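Local coordinates for Lpg0393 helical bundle domain-containing protein (Legionella pneumophila subsp. pneumophila str. Philadelphia 1, PDB 4R0G), which probably acts as a guanine-nucleotide exchange factor for the small GTPases Rab5, Rab21 and Rab22 through a VPS9-like domain, at residues A[42-47]-A[89-94]. Residues are numbered along the deposited sequence; the frame is centred on the assembly and turned at random.
Sequences EMVSLL and ISIALF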
# COMPACT_ATOMS: atom_id res chain seq x y z
N GLU A 42 20.50 17.10 -3.78
CA GLU A 42 21.90 16.66 -3.79
C GLU A 42 21.98 15.18 -4.17
O GLU A 42 22.79 14.75 -5.00
CB GLU A 42 22.52 16.88 -2.41
N MET A 43 21.09 14.42 -3.54
CA MET A 43 20.94 13.00 -3.75
C MET A 43 20.54 12.63 -5.18
O MET A 43 20.89 11.57 -5.68
CB MET A 43 19.88 12.51 -2.77
CG MET A 43 19.73 11.04 -2.79
SD MET A 43 21.34 10.25 -2.65
CE MET A 43 20.83 8.62 -3.01
N VAL A 44 19.79 13.51 -5.82
CA VAL A 44 19.37 13.29 -7.19
C VAL A 44 20.53 13.65 -8.09
O VAL A 44 20.74 13.03 -9.14
CB VAL A 44 18.12 14.14 -7.54
CG1 VAL A 44 17.87 14.16 -9.07
CG2 VAL A 44 16.92 13.61 -6.80
N SER A 45 21.29 14.65 -7.65
CA SER A 45 22.49 15.10 -8.35
C SER A 45 23.50 13.98 -8.43
O SER A 45 23.93 13.62 -9.53
CB SER A 45 23.08 16.32 -7.67
OG SER A 45 22.20 17.41 -7.80
N LEU A 46 23.84 13.40 -7.29
CA LEU A 46 24.76 12.26 -7.27
C LEU A 46 24.30 11.08 -8.18
O LEU A 46 25.07 10.59 -9.04
CB LEU A 46 25.04 11.81 -5.84
CG LEU A 46 25.50 12.90 -4.84
CD1 LEU A 46 25.40 12.41 -3.42
CD2 LEU A 46 26.93 13.33 -5.10
N LEU A 47 23.04 10.66 -8.02
CA LEU A 47 22.43 9.67 -8.92
C LEU A 47 22.61 10.02 -10.40
O LEU A 47 22.89 9.14 -11.19
CB LEU A 47 20.96 9.53 -8.64
CG LEU A 47 20.49 8.34 -7.84
CD1 LEU A 47 20.84 8.54 -6.40
CD2 LEU A 47 18.98 8.24 -7.97
N ILE A 89 14.81 7.77 -7.71
CA ILE A 89 15.61 7.36 -8.84
C ILE A 89 14.96 7.89 -10.12
O ILE A 89 15.65 8.28 -11.06
CB ILE A 89 15.80 5.84 -8.87
CG1 ILE A 89 16.68 5.40 -7.70
CG2 ILE A 89 16.42 5.41 -10.17
CD1 ILE A 89 16.83 3.91 -7.56
N SER A 90 13.64 7.97 -10.13
CA SER A 90 12.96 8.47 -11.33
C SER A 90 13.22 9.96 -11.53
O SER A 90 13.24 10.46 -12.66
CB SER A 90 11.45 8.12 -11.33
OG SER A 90 10.78 8.68 -10.23
N ILE A 91 13.46 10.66 -10.43
CA ILE A 91 13.71 12.09 -10.53
C ILE A 91 15.11 12.30 -11.11
O ILE A 91 15.36 13.32 -11.78
CB ILE A 91 13.52 12.83 -9.20
CG1 ILE A 91 12.07 12.68 -8.74
CG2 ILE A 91 13.81 14.27 -9.36
CD1 ILE A 91 11.85 13.24 -7.36
N ALA A 92 16.00 11.33 -10.89
CA ALA A 92 17.33 11.40 -11.51
C ALA A 92 17.28 10.97 -12.97
O ALA A 92 18.10 11.38 -13.77
CB ALA A 92 18.31 10.56 -10.77
N LEU A 93 16.31 10.13 -13.29
CA LEU A 93 16.19 9.49 -14.59
C LEU A 93 15.96 10.48 -15.74
O LEU A 93 16.54 10.37 -16.83
CB LEU A 93 15.03 8.49 -14.56
CG LEU A 93 14.61 8.00 -15.95
CD1 LEU A 93 15.70 7.17 -16.57
CD2 LEU A 93 13.32 7.20 -15.90
N PHE A 94 15.09 11.44 -15.46
CA PHE A 94 14.62 12.35 -16.48
C PHE A 94 15.73 13.26 -16.97
O PHE A 94 15.90 13.39 -18.18
CB PHE A 94 13.35 13.09 -16.04
CG PHE A 94 12.23 12.17 -15.66
CD1 PHE A 94 11.84 11.15 -16.50
CD2 PHE A 94 11.59 12.30 -14.44
CE1 PHE A 94 10.82 10.29 -16.14
CE2 PHE A 94 10.57 11.43 -14.09
CZ PHE A 94 10.20 10.43 -14.93
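With chi1 of Val44 at 167°, its CG1 is anti to the backbone N and comes down on the backbone of Ala92, 3.7 Å from Ala92 CA. Leu47, one turn later, with chi1 at -101°, sends CD2 across to Ile89, where it lies 3.6 Å from Ile89 CA and also meets CG1. Ala92 illustrates how a small residue lets two helices come together: its methyl enters between Val44 and Leu47, and its CB lies 3.6 Å from Leu47 CB, so that the CA atoms of Val44 and Ala92 are 5.1 Å apart. Ile91 closes the more exposed side of the patch, its CG2 being 4.1 Å from both CG1 and CG2 of Val44, and the two side chains meet roughly at right angles. Leu47 and Ile89 are crossed in the same manner at the other end. No hydrogen bond links the segments; the side chains meet only through carbon, although Val44 CG1 also lies against the carbonyl oxygen of Ile91. The axes of segments 42-47 and 89-94 approach to 8.6 Å and cross at -57°. This packing joins helix 40-53 to helix 80-101 within the VPS9-like, all-helical domain. Behind 42-47, helix 23-30 covers Met43, Leu46 and Leu47 through Ile27, while Ile89, Ser90 and Leu93 touch Phe64 of helix 58-71, and Leu93 and Phe94 reach helix 132-151.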